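35 kDa hemin binding protein (Porphyromonas gingivalis, PDB 5Y1A) is a cargo of the type IX secretion system, named for hemin binding, whose thioredoxin domain probably takes part in thiol-disulfide exchange. Local coordinates at residues E41-E46 with T76-N81; L185-K190 with H204-L209; P323-V328 with F338-V343; G295-E300 with E319-G324. All coordinates share one frame; numbering follows the deposited sequence.

Interaction 1 (E41-E46 with T76-N81)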
loop_
_atom_site.group_PDB
_atom_site.type_symbol
_atom_site.label_atom_id
_atom_site.label_comp_id
_atom_site.label_asym_id
_atom_site.label_seq_id
_atom_site.Cartn_x
_atom_site.Cartn_y
_atom_site.Cartn_z
ATOM N N GLU A 41 -9.097 -3.505 8.960
ATOM C CA GLU A 41 -8.356 -2.278 9.319
ATOM C C GLU A 41 -8.108 -2.325 10.812
ATOM O O GLU A 41 -9.049 -2.344 11.597
ATOM C CB GLU A 41 -9.126 -1.008 8.863
ATOM C CG GLU A 41 -9.139 -0.929 7.320
ATOM C CD GLU A 41 -10.095 0.116 6.789
ATOM O OE1 GLU A 41 -11.293 -0.016 7.092
ATOM O OE2 GLU A 41 -9.645 1.059 6.087
ATOM N N VAL A 42 -6.826 -2.408 11.186
ATOM C CA VAL A 42 -6.421 -2.508 12.578
ATOM C C VAL A 42 -5.813 -1.198 13.061
ATOM O O VAL A 42 -4.950 -0.605 12.397
ATOM C CB VAL A 42 -5.361 -3.601 12.772
ATOM C CG1 VAL A 42 -5.060 -3.795 14.311
ATOM C CG2 VAL A 42 -5.821 -4.880 12.057
ATOM N N PHE A 43 -6.242 -0.773 14.248
ATOM C CA PHE A 43 -5.850 0.538 14.793
ATOM C C PHE A 43 -4.830 0.356 15.904
ATOM O O PHE A 43 -5.072 -0.349 16.878
ATOM C CB PHE A 43 -7.121 1.276 15.238
ATOM C CG PHE A 43 -8.176 1.241 14.181
ATOM C CD1 PHE A 43 -7.932 1.802 12.920
ATOM C CD2 PHE A 43 -9.390 0.584 14.401
ATOM C CE1 PHE A 43 -8.897 1.677 11.891
ATOM C CE2 PHE A 43 -10.358 0.476 13.377
ATOM C CZ PHE A 43 -10.113 1.036 12.142
ATOM N N THR A 44 -3.669 0.984 15.727
ATOM C CA THR A 44 -2.491 0.619 16.500
ATOM C C THR A 44 -1.537 1.810 16.683
ATOM O O THR A 44 -1.646 2.831 15.985
ATOM C CB THR A 44 -1.769 -0.579 15.800
ATOM O OG1 THR A 44 -0.771 -1.140 16.664
ATOM C CG2 THR A 44 -1.115 -0.145 14.474
ATOM N N ALA A 45 -0.599 1.676 17.616
ATOM C CA ALA A 45 0.475 2.664 17.777
ATOM C C ALA A 45 1.735 2.070 18.359
ATOM O O ALA A 45 1.677 1.096 19.113
ATOM C CB ALA A 45 0.009 3.837 18.621
ATOM N N GLU A 46 2.866 2.695 18.050
ATOM C CA GLU A 46 4.170 2.198 18.512
ATOM C C GLU A 46 4.349 2.312 20.028
ATOM O O GLU A 46 5.101 1.536 20.638
ATOM C CB GLU A 46 5.286 2.898 17.746
ATOM C CG GLU A 46 5.383 2.351 16.304
ATOM C CD GLU A 46 6.495 2.982 15.479
ATOM O OE1 GLU A 46 7.045 4.011 15.925
ATOM O OE2 GLU A 46 6.790 2.458 14.370
ATOM N N THR A 76 -4.702 -4.638 7.186
ATOM C CA THR A 76 -4.040 -3.336 7.144
ATOM C C THR A 76 -3.928 -2.800 8.572
ATOM O O THR A 76 -4.830 -3.032 9.377
ATOM C CB THR A 76 -4.805 -2.313 6.295
ATOM O OG1 THR A 76 -6.057 -2.018 6.920
ATOM C CG2 THR A 76 -5.059 -2.820 4.892
ATOM N N PHE A 77 -2.803 -2.152 8.889
ATOM C CA PHE A 77 -2.584 -1.553 10.208
ATOM C C PHE A 77 -2.456 -0.059 10.001
ATOM O O PHE A 77 -1.621 0.389 9.207
ATOM C CB PHE A 77 -1.332 -2.115 10.884
ATOM C CG PHE A 77 -1.507 -3.533 11.363
ATOM C CD1 PHE A 77 -1.704 -3.804 12.725
ATOM C CD2 PHE A 77 -1.499 -4.598 10.448
ATOM C CE1 PHE A 77 -1.922 -5.125 13.181
ATOM C CE2 PHE A 77 -1.690 -5.921 10.886
ATOM C CZ PHE A 77 -1.905 -6.193 12.254
ATOM N N VAL A 78 -3.273 0.700 10.736
ATOM C CA VAL A 78 -3.362 2.154 10.593
ATOM C C VAL A 78 -2.847 2.748 11.895
ATOM O O VAL A 78 -3.402 2.482 12.966
ATOM C CB VAL A 78 -4.826 2.605 10.390
ATOM C CG1 VAL A 78 -4.902 4.129 10.327
ATOM C CG2 VAL A 78 -5.437 1.988 9.101
ATOM N N HIS A 79 -1.769 3.517 11.802
ATOM C CA HIS A 79 -1.118 4.070 12.988
ATOM C C HIS A 79 -1.657 5.440 13.359
ATOM O O HIS A 79 -2.019 6.208 12.477
ATOM C CB HIS A 79 0.378 4.157 12.741
ATOM C CG HIS A 79 1.091 2.858 12.961
ATOM N ND1 HIS A 79 1.882 2.625 14.060
ATOM C CD2 HIS A 79 1.076 1.702 12.253
ATOM C CE1 HIS A 79 2.347 1.390 14.012
ATOM N NE2 HIS A 79 1.867 0.804 12.932
ATOM N N TYR A 80 -1.693 5.745 14.660
ATOM C CA TYR A 80 -2.063 7.087 15.091
ATOM C C TYR A 80 -1.251 7.601 16.268
ATOM O O TYR A 80 -0.905 6.842 17.191
ATOM C CB TYR A 80 -3.559 7.177 15.399
ATOM C CG TYR A 80 -4.064 8.606 15.465
ATOM C CD1 TYR A 80 -4.040 9.401 14.323
ATOM C CD2 TYR A 80 -4.590 9.146 16.643
ATOM C CE1 TYR A 80 -4.495 10.695 14.324
ATOM C CE2 TYR A 80 -5.066 10.500 16.659
ATOM C CZ TYR A 80 -5.008 11.240 15.472
ATOM O OH TYR A 80 -5.440 12.545 15.349
ATOM N N ASN A 81 -0.975 8.910 16.254
ATOM C CA ASN A 81 -0.234 9.546 17.368
ATOM C C ASN A 81 1.109 8.877 17.658
ATOM O O ASN A 81 1.456 8.608 18.815
ATOM C CB ASN A 81 -1.079 9.667 18.641
ATOM C CG ASN A 81 -2.091 10.803 18.567
ATOM O OD1 ASN A 81 -2.069 11.584 17.624
ATOM N ND2 ASN A 81 -2.996 10.873 19.545
#
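Val42 and Phe77 form one of four parallel bridges that pair the ends of strands 34-44 and 73-79 in the buried sheet of the thioredoxin domain. Residues 45 to 75 include helix 51-63, so the connection is the beta-alpha-beta crossover of that fold. Four backbone bonds join the strands. The shortest runs from Val78 N to Val42 O at 2.7 Å. Val42 N gives another to Thr76 O, Thr44 N one to Val78 O, and Tyr80 N one to Thr44 O.

On the face that carries Val42, Thr44, Phe77 and His79, aliphatic groups lie against rings. Val42 CB sits over one face of the Phe77 ring, 4.0 Å from its centroid, a CH-pi contact. Val42 CG1 also touches Phe77 CE1. Helix 51-63 packs on this side, with Ile58 on Val42 and Cys51 on Thr44. Cys51 belongs to a CxxC sequence at a helix start, consistent with a thioredoxin-type site.

The other face carries Phe43 and Val78, which meet helix 89-102. There Val78 CB approaches the edge of the Phe43 ring. The Glu41 carboxylate forms a salt bridge with Arg114 and a hydrogen bond with Tyr183.

His79 ND1 is hydrogen-bonded to Asp82. Thr44 points OG1 anti to the backbone N (chi1 -168°), which leaves CG2 facing the imidazole. Thr44 CG2 lies over one face of the ring, 3.5 Å from His79 NE2.

Interaction 2 (L185-K190 with H204-L209)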
loop_
_atom_site.group_PDB
_atom_site.type_symbol
_atom_site.label_atom_id
_atom_site.label_comp_id
_atom_site.label_asym_id
_atom_site.label_seq_id
_atom_site.Cartn_x
_atom_site.Cartn_y
_atom_site.Cartn_z
ATOM N N LEU A 185 1.014 -0.794 1.309
ATOM C CA LEU A 185 1.221 -1.505 2.577
ATOM C C LEU A 185 2.667 -1.948 2.638
ATOM O O LEU A 185 3.177 -2.453 1.659
ATOM C CB LEU A 185 0.290 -2.736 2.666
ATOM C CG LEU A 185 -1.203 -2.387 2.544
ATOM C CD1 LEU A 185 -2.050 -3.671 2.511
ATOM C CD2 LEU A 185 -1.622 -1.489 3.707
ATOM N N LYS A 186 3.315 -1.743 3.780
ATOM C CA LYS A 186 4.732 -2.102 3.964
ATOM C C LYS A 186 4.838 -3.256 4.958
ATOM O O LYS A 186 4.313 -3.163 6.077
ATOM C CB LYS A 186 5.519 -0.893 4.470
ATOM C CG LYS A 186 7.037 -1.123 4.614
ATOM C CD LYS A 186 7.704 -1.287 3.248
ATOM C CE LYS A 186 9.198 -1.622 3.353
ATOM N NZ LYS A 186 9.445 -3.051 3.669
ATOM N N ASN A 187 5.506 -4.335 4.535
ATOM C CA ASN A 187 5.751 -5.521 5.386
ATOM C C ASN A 187 7.177 -5.541 5.871
ATOM O O ASN A 187 8.021 -4.797 5.331
ATOM C CB ASN A 187 5.434 -6.801 4.631
ATOM C CG ASN A 187 4.008 -6.817 4.121
ATOM O OD1 ASN A 187 3.068 -6.503 4.870
ATOM N ND2 ASN A 187 3.833 -7.167 2.845
ATOM N N ASN A 188 7.456 -6.405 6.856
ATOM C CA ASN A 188 8.794 -6.491 7.466
ATOM C C ASN A 188 9.410 -5.132 7.728
ATOM O O ASN A 188 10.572 -4.846 7.354
ATOM C CB ASN A 188 9.720 -7.339 6.589
ATOM C CG ASN A 188 9.261 -8.761 6.485
ATOM O OD1 ASN A 188 8.770 -9.333 7.454
ATOM N ND2 ASN A 188 9.417 -9.352 5.298
ATOM N N MET A 189 8.641 -4.292 8.396
ATOM C CA MET A 189 9.003 -2.910 8.540
ATOM C C MET A 189 9.599 -2.638 9.902
ATOM O O MET A 189 8.984 -2.926 10.919
ATOM C CB MET A 189 7.754 -2.021 8.352
ATOM C CG MET A 189 8.026 -0.535 8.550
ATOM S SD MET A 189 6.485 0.493 8.452
ATOM C CE MET A 189 7.209 2.101 8.633
ATOM N N LYS A 190 10.789 -2.047 9.923
ATOM C CA LYS A 190 11.378 -1.626 11.188
ATOM C C LYS A 190 10.548 -0.479 11.777
ATOM O O LYS A 190 10.284 0.500 11.077
ATOM C CB LYS A 190 12.832 -1.160 11.002
ATOM C CG LYS A 190 13.483 -0.769 12.336
ATOM C CD LYS A 190 15.005 -0.594 12.210
ATOM C CE LYS A 190 15.672 -0.513 13.591
ATOM N NZ LYS A 190 17.035 0.142 13.499
ATOM N N HIS A 204 6.819 -4.453 12.009
ATOM C CA HIS A 204 5.428 -4.188 11.612
ATOM C C HIS A 204 5.124 -4.982 10.349
ATOM O O HIS A 204 6.036 -5.299 9.574
ATOM C CB HIS A 204 5.194 -2.689 11.343
ATOM C CG HIS A 204 5.316 -1.830 12.554
ATOM N ND1 HIS A 204 5.963 -0.613 12.544
ATOM C CD2 HIS A 204 4.880 -2.016 13.819
ATOM C CE1 HIS A 204 5.896 -0.081 13.753
ATOM N NE2 HIS A 204 5.242 -0.913 14.541
ATOM N N GLN A 205 3.850 -5.337 10.148
ATOM C CA GLN A 205 3.424 -5.985 8.916
ATOM C C GLN A 205 2.170 -5.299 8.368
ATOM O O GLN A 205 1.406 -4.734 9.147
ATOM C CB GLN A 205 3.068 -7.450 9.180
ATOM C CG GLN A 205 4.192 -8.269 9.758
ATOM C CD GLN A 205 5.378 -8.402 8.837
ATOM O OE1 GLN A 205 5.282 -8.118 7.638
ATOM N NE2 GLN A 205 6.509 -8.882 9.385
ATOM N N HIS A 206 1.974 -5.367 7.052
ATOM C CA HIS A 206 0.726 -4.930 6.410
ATOM C C HIS A 206 0.378 -3.485 6.835
ATOM O O HIS A 206 -0.779 -3.165 7.089
ATOM C CB HIS A 206 -0.432 -5.889 6.780
ATOM C CG HIS A 206 -0.057 -7.338 6.721
ATOM N ND1 HIS A 206 0.324 -7.957 5.551
ATOM C CD2 HIS A 206 -0.002 -8.290 7.690
ATOM C CE1 HIS A 206 0.602 -9.229 5.798
ATOM N NE2 HIS A 206 0.430 -9.450 7.088
ATOM N N THR A 207 1.389 -2.613 6.874
ATOM C CA THR A 207 1.229 -1.302 7.517
ATOM C C THR A 207 0.964 -0.212 6.468
ATOM O O THR A 207 1.704 -0.075 5.497
ATOM C CB THR A 207 2.464 -1.029 8.373
ATOM O OG1 THR A 207 2.500 -2.021 9.413
ATOM C CG2 THR A 207 2.440 0.379 9.004
ATOM N N VAL A 208 -0.118 0.542 6.648
ATOM C CA VAL A 208 -0.469 1.556 5.661
ATOM C C VAL A 208 0.507 2.735 5.698
ATOM O O VAL A 208 0.648 3.373 6.732
ATOM C CB VAL A 208 -1.888 2.097 5.891
ATOM C CG1 VAL A 208 -2.193 3.159 4.834
ATOM C CG2 VAL A 208 -2.905 0.949 5.824
ATOM N N LEU A 209 1.189 3.004 4.589
ATOM C CA LEU A 209 2.035 4.207 4.509
ATOM C C LEU A 209 1.569 5.235 3.507
ATOM O O LEU A 209 2.005 6.421 3.589
ATOM C CB LEU A 209 3.500 3.858 4.190
ATOM C CG LEU A 209 4.139 2.940 5.242
ATOM C CD1 LEU A 209 5.622 2.744 4.843
ATOM C CD2 LEU A 209 4.009 3.461 6.693
#
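Leu185 and Val208 form the tight end of this contact. Leu185 CD2 presses on Val208 CG2 at 3.5 Å, closer than usual for two carbons. Strand 73-79 also packs on this end, with Thr76 against both side chains. Further along, Met189 runs extended toward Leu209, with CG anti to the backbone N (chi1 177°). Its SD lies at the edge of the His204 ring and Met189 CE meets Leu209 CD2 tip to tip at 4.0 Å. Ile84 of helix 83-87 touches Met189, His204, Thr207 and Leu209.

The backbones pair as antiparallel strands, but twice the register slips. His206 and Thr207 both face Lys186, and Asn188 and Met189 both face His204. Each is a G1 beta bulge. The extra residues, His206 and Asn188, both have positive phi. Met189 and His204 form a single bridge, bonded in both directions through their backbones.

The more open part, around Asn187, Asn188 and Gln205, is polar and gripped by amides. Asn187 OD1 takes the N-H of His206 N at 2.7 Å, in the carbonyl plane. Gln205 bends at chi2 (-64°), which carries its amide to Asn188. There Gln205 OE1 receives Asn188 N at 2.9 Å, from above the carbonyl plane, and Gln205 NE2 gives a nearly straight bond to Asn188 OD1 at 3.0 Å. The two amide planes are almost perpendicular. Asn188 itself is exposed.

Interaction 3 (P323-V328 with F338-V343)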
loop_
_atom_site.group_PDB
_atom_site.type_symbol
_atom_site.label_atom_id
_atom_site.label_comp_id
_atom_site.label_asym_id
_atom_site.label_seq_id
_atom_site.Cartn_x
_atom_site.Cartn_y
_atom_site.Cartn_z
ATOM N N PRO A 323 24.795 -6.068 -13.437
ATOM C CA PRO A 323 23.652 -5.646 -14.242
ATOM C C PRO A 323 22.496 -5.129 -13.390
ATOM O O PRO A 323 22.189 -5.674 -12.322
ATOM C CB PRO A 323 23.268 -6.923 -14.991
ATOM C CG PRO A 323 24.598 -7.613 -15.171
ATOM C CD PRO A 323 25.210 -7.441 -13.795
ATOM N N GLY A 324 21.899 -4.050 -13.863
ATOM C CA GLY A 324 20.831 -3.395 -13.141
ATOM C C GLY A 324 20.783 -1.938 -13.541
ATOM O O GLY A 324 21.572 -1.478 -14.381
ATOM N N VAL A 325 19.839 -1.211 -12.956
ATOM C CA VAL A 325 19.695 0.200 -13.252
ATOM C C VAL A 325 20.351 1.002 -12.131
ATOM O O VAL A 325 20.216 0.657 -10.953
ATOM C CB VAL A 325 18.205 0.626 -13.396
ATOM C CG1 VAL A 325 18.129 2.130 -13.629
ATOM C CG2 VAL A 325 17.523 -0.132 -14.537
ATOM N N TYR A 326 21.088 2.044 -12.527
ATOM C CA TYR A 326 21.753 2.969 -11.600
ATOM C C TYR A 326 21.338 4.407 -11.882
ATOM O O TYR A 326 21.033 4.758 -13.021
ATOM C CB TYR A 326 23.272 2.845 -11.728
ATOM C CG TYR A 326 23.770 1.456 -11.387
ATOM C CD1 TYR A 326 24.270 1.160 -10.113
ATOM C CD2 TYR A 326 23.712 0.433 -12.328
ATOM C CE1 TYR A 326 24.718 -0.131 -9.797
ATOM C CE2 TYR A 326 24.145 -0.879 -12.019
ATOM C CZ TYR A 326 24.652 -1.137 -10.749
ATOM O OH TYR A 326 25.086 -2.403 -10.429
ATOM N N VAL A 327 21.335 5.229 -10.843
ATOM C CA VAL A 327 21.145 6.672 -11.004
ATOM C C VAL A 327 22.479 7.370 -10.780
ATOM O O VAL A 327 23.114 7.194 -9.734
ATOM C CB VAL A 327 20.094 7.213 -10.007
ATOM C CG1 VAL A 327 19.939 8.738 -10.143
ATOM C CG2 VAL A 327 18.759 6.537 -10.241
ATOM N N VAL A 328 22.918 8.141 -11.769
ATOM C CA VAL A 328 24.144 8.898 -11.618
ATOM C C VAL A 328 23.745 10.337 -11.368
ATOM O O VAL A 328 23.031 10.926 -12.172
ATOM C CB VAL A 328 25.031 8.842 -12.869
ATOM C CG1 VAL A 328 26.353 9.567 -12.604
ATOM C CG2 VAL A 328 25.269 7.384 -13.289
ATOM N N PHE A 338 20.493 14.230 -13.055
ATOM C CA PHE A 338 20.235 12.839 -12.672
ATOM C C PHE A 338 20.086 12.042 -13.967
ATOM O O PHE A 338 19.236 12.368 -14.794
ATOM C CB PHE A 338 18.953 12.725 -11.833
ATOM C CG PHE A 338 19.030 13.437 -10.502
ATOM C CD1 PHE A 338 19.211 12.721 -9.325
ATOM C CD2 PHE A 338 18.939 14.829 -10.432
ATOM C CE1 PHE A 338 19.296 13.374 -8.085
ATOM C CE2 PHE A 338 19.021 15.494 -9.216
ATOM C CZ PHE A 338 19.194 14.767 -8.035
ATOM N N LEU A 339 20.943 11.038 -14.156
ATOM C CA LEU A 339 20.930 10.200 -15.350
ATOM C C LEU A 339 20.643 8.784 -14.909
ATOM O O LEU A 339 21.163 8.340 -13.899
ATOM C CB LEU A 339 22.283 10.219 -16.051
ATOM C CG LEU A 339 22.801 11.396 -16.861
ATOM C CD1 LEU A 339 24.281 11.481 -16.601
ATOM C CD2 LEU A 339 22.542 11.187 -18.355
ATOM N N LYS A 340 19.785 8.094 -15.651
ATOM C CA LYS A 340 19.490 6.694 -15.380
ATOM C C LYS A 340 20.376 5.875 -16.326
ATOM O O LYS A 340 20.285 6.033 -17.549
ATOM C CB LYS A 340 18.001 6.420 -15.625
ATOM C CG LYS A 340 17.515 5.038 -15.213
ATOM C CD LYS A 340 16.061 4.756 -15.685
ATOM C CE LYS A 340 14.994 5.576 -14.937
ATOM N NZ LYS A 340 13.645 4.869 -15.003
ATOM N N VAL A 341 21.262 5.048 -15.771
ATOM C CA VAL A 341 22.138 4.199 -16.585
ATOM C C VAL A 341 21.771 2.722 -16.395
ATOM O O VAL A 341 21.633 2.257 -15.266
ATOM C CB VAL A 341 23.631 4.430 -16.217
ATOM C CG1 VAL A 341 24.517 3.412 -16.925
ATOM C CG2 VAL A 341 24.039 5.872 -16.585
ATOM N N LEU A 342 21.616 1.985 -17.494
ATOM C CA LEU A 342 21.307 0.562 -17.365
ATOM C C LEU A 342 22.549 -0.267 -17.721
ATOM O O LEU A 342 23.055 -0.207 -18.841
ATOM C CB LEU A 342 20.112 0.175 -18.236
ATOM C CG LEU A 342 19.524 -1.219 -17.981
ATOM C CD1 LEU A 342 18.013 -1.186 -18.201
ATOM C CD2 LEU A 342 20.136 -2.264 -18.879
ATOM N N VAL A 343 23.059 -0.993 -16.735
ATOM C CA VAL A 343 24.203 -1.882 -16.951
ATOM C C VAL A 343 23.603 -3.229 -17.385
ATOM O O VAL A 343 22.855 -3.848 -16.618
ATOM C CB VAL A 343 25.082 -2.036 -15.652
ATOM C CG1 VAL A 343 26.149 -3.143 -15.833
ATOM C CG2 VAL A 343 25.703 -0.685 -15.220
#
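Tyr326 sets CG anti to its own carbonyl carbon (chi1 -61°), which swings the ring along the strand toward Val343. Val343 turns CG1 anti to the backbone N (chi1 171°), leaving CG2 to meet that ring. Tyr326 CE2 and Val343 CG2 come within 3.6 Å, and the methyl approaches the ring obliquely. The Tyr326 hydroxyl reaches on to Val322 O. On the same face, Val328 CG2 packs on Val341 CG2 at 3.8 Å. This face is covered in part by the short strands 291-293 and 296-298: Ile297 touches Val328 and Val341, while Val292 touches Val341 and Val343.

These residues belong to a beta hairpin, strands 324-332 and 335-343, at the C-terminal end of the chain. Strand 335-343 is an edge strand of its antiparallel sheet within this chain. Six backbone bonds hold the segments, two at each hydrogen-bonded pair: Gly324 with Val343, Tyr326 with Val341 and Val328 with Leu339. Tyr326 N to Val341 O is 2.8 Å. The pairs between them, Val325 with Leu342 and Val327 with Lys340, are non-hydrogen-bonded. There CA atoms approach carbonyls instead, as Val327 CA does to Leu339 O at 3.3 Å. Gly324 has a phi of 154°, a conformation in which a side chain would collide with the preceding carbonyl.

The face with Val325 and Val327 is more open. Val325 CG1 rests on Lys340 CG at 3.4 Å, a tight carbon contact, and Val325 CG2 meets Leu342 CD1. Thr156 touches both valines. The Lys340 chain bends at chi3 and leads its ammonium to a salt bridge with Asp159.

Interaction 4 (G295-E300 with E319-G324)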
loop_
_atom_site.group_PDB
_atom_site.type_symbol
_atom_site.label_atom_id
_atom_site.label_comp_id
_atom_site.label_asym_id
_atom_site.label_seq_id
_atom_site.Cartn_x
_atom_site.Cartn_y
_atom_site.Cartn_z
ATOM N N GLY A 295 32.936 -2.178 -16.730
ATOM C CA GLY A 295 32.225 -2.288 -15.454
ATOM C C GLY A 295 31.976 -1.002 -14.668
ATOM O O GLY A 295 31.394 -1.052 -13.593
ATOM N N LYS A 296 32.416 0.145 -15.188
ATOM C CA LYS A 296 32.211 1.409 -14.487
ATOM C C LYS A 296 31.485 2.453 -15.352
ATOM O O LYS A 296 31.513 2.375 -16.582
ATOM C CB LYS A 296 33.544 1.953 -13.955
ATOM C CG LYS A 296 34.278 2.896 -14.880
ATOM C CD LYS A 296 35.735 3.100 -14.448
ATOM C CE LYS A 296 35.870 4.136 -13.337
ATOM N NZ LYS A 296 36.892 3.710 -12.326
ATOM N N ILE A 297 30.833 3.420 -14.701
ATOM C CA ILE A 297 30.180 4.506 -15.437
ATOM C C ILE A 297 31.204 5.604 -15.701
ATOM O O ILE A 297 31.956 6.016 -14.796
ATOM C CB ILE A 297 28.893 5.011 -14.721
ATOM C CG1 ILE A 297 27.879 3.862 -14.624
ATOM C CG2 ILE A 297 28.279 6.257 -15.438
ATOM C CD1 ILE A 297 26.685 4.156 -13.728
ATOM N N VAL A 298 31.240 6.043 -16.962
ATOM C CA VAL A 298 32.165 7.080 -17.396
ATOM C C VAL A 298 31.362 8.274 -17.907
ATOM O O VAL A 298 30.339 8.107 -18.586
ATOM C CB VAL A 298 33.131 6.549 -18.494
ATOM C CG1 VAL A 298 34.123 7.640 -18.949
ATOM C CG2 VAL A 298 33.877 5.297 -18.008
ATOM N N VAL A 299 31.821 9.468 -17.543
ATOM C CA VAL A 299 31.269 10.721 -18.057
ATOM C C VAL A 299 32.429 11.523 -18.642
ATOM O O VAL A 299 33.384 11.848 -17.931
ATOM C CB VAL A 299 30.566 11.531 -16.933
ATOM C CG1 VAL A 299 30.010 12.860 -17.464
ATOM C CG2 VAL A 299 29.450 10.700 -16.303
ATOM N N GLU A 300 32.390 11.769 -19.948
ATOM C CA GLU A 300 33.498 12.455 -20.627
ATOM C C GLU A 300 33.342 13.970 -20.568
ATOM O O GLU A 300 34.298 14.720 -20.797
ATOM C CB GLU A 300 33.641 11.983 -22.076
ATOM C CG GLU A 300 34.348 10.644 -22.241
ATOM C CD GLU A 300 34.533 10.259 -23.696
ATOM O OE1 GLU A 300 34.942 11.123 -24.497
ATOM O OE2 GLU A 300 34.267 9.093 -24.046
ATOM N N GLU A 319 32.439 0.836 -9.584
ATOM C CA GLU A 319 33.386 -0.186 -10.017
ATOM C C GLU A 319 32.719 -1.564 -10.039
ATOM O O GLU A 319 31.916 -1.887 -9.151
ATOM C CB GLU A 319 34.605 -0.193 -9.079
ATOM C CG GLU A 319 35.734 -1.132 -9.492
ATOM C CD GLU A 319 36.875 -1.130 -8.492
ATOM O OE1 GLU A 319 37.114 -0.079 -7.858
ATOM O OE2 GLU A 319 37.528 -2.184 -8.332
ATOM N N SER A 320 33.065 -2.360 -11.050
ATOM C CA SER A 320 32.529 -3.728 -11.234
ATOM C C SER A 320 31.025 -3.805 -11.030
ATOM O O SER A 320 30.528 -4.699 -10.369
ATOM C CB SER A 320 33.250 -4.736 -10.322
ATOM O OG SER A 320 34.649 -4.666 -10.548
ATOM N N LEU A 321 30.305 -2.845 -11.605
ATOM C CA LEU A 321 28.856 -2.769 -11.418
ATOM C C LEU A 321 28.158 -3.966 -12.045
ATOM O O LEU A 321 28.400 -4.297 -13.228
ATOM C CB LEU A 321 28.314 -1.467 -12.021
ATOM C CG LEU A 321 28.863 -0.155 -11.435
ATOM C CD1 LEU A 321 28.275 1.016 -12.232
ATOM C CD2 LEU A 321 28.543 -0.035 -9.937
ATOM N N VAL A 322 27.307 -4.618 -11.255
ATOM C CA VAL A 322 26.543 -5.751 -11.738
ATOM C C VAL A 322 25.357 -5.224 -12.548
ATOM O O VAL A 322 24.955 -4.065 -12.362
ATOM C CB VAL A 322 26.036 -6.670 -10.585
ATOM C CG1 VAL A 322 27.215 -7.220 -9.770
ATOM C CG2 VAL A 322 25.001 -5.948 -9.695
ATOM N N PRO A 323 24.795 -6.068 -13.437
ATOM C CA PRO A 323 23.652 -5.646 -14.242
ATOM C C PRO A 323 22.496 -5.129 -13.390
ATOM O O PRO A 323 22.189 -5.674 -12.322
ATOM C CB PRO A 323 23.268 -6.923 -14.991
ATOM C CG PRO A 323 24.598 -7.613 -15.171
ATOM C CD PRO A 323 25.210 -7.441 -13.795
ATOM N N GLY A 324 21.899 -4.050 -13.863
ATOM C CA GLY A 324 20.831 -3.395 -13.141
ATOM C C GLY A 324 20.783 -1.938 -13.541
ATOM O O GLY A 324 21.572 -1.478 -14.381
#
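Leu321 reaches from its loop to Gly295 and Ile297. Leu321 CB lies 3.5 Å from Gly295 O. Leu321 CG lies 3.4 Å from Gly295 O, so the carbonyl borders the base of the side chain. CG stands anti to the carbonyl carbon of Leu321 (chi1 -60°), which turns the branch toward strand 296-298. At the tip, Leu321 CD1 meets Ile297 CG1 at 3.7 Å and Ile297 CD1 at 3.8 Å. The two side chains cross at about a right angle. Tyr326, on strand 324-332, also touches Leu321.

The backbone fixes this approach with a single hydrogen bond across the segments. Leu321 N gives it to Gly295 O at 2.9 Å. The bond is fairly straight, 166° at the hydrogen, and it lies in the carbonyl plane on a lone pair.

Gly295 sits in the tight turn between strands 291-293 and 296-298, a small antiparallel pair. Residues 319-323 lead into strand 324-332 of the neighbouring four-stranded sheet, so the contact joins the turn of one sheet to a loop of the other. Gly295 has positive phi (75°), which favours glycine, and it packs closely on the Ser320 backbone.

On the outer side the contact is thin. Lys296 CB only brushes Glu319 CA at 4.5 Å. Glu319 directs its carboxylate to Lys317. Ile297 N is bonded to Asn318 OD1, in the same loop just before Glu319.

In the fold
Interactions 1 and 2 touch. Segment 76-81 lies between segments 41-46 and 204-209, and Phe77 probably bonds through its backbone to His206 and Val208. The thioredoxin sheet is thus joined directly to the start of strand 207-220, which runs on into a second, antiparallel sheet. Interaction 1 is buried and relies on parallel pairing and rings; interaction 2 is partly buried and adds side-chain amide hydrogen bonds on its more open side. Interactions 3 and 4 lie in the C-terminal part of the chain, with the centre of interaction 3 about 37 Å from that of interaction 1. They share Pro323 and Gly324. Interaction 3 is a regular hairpin with six backbone bonds, whereas interaction 4 is a surface contact with one.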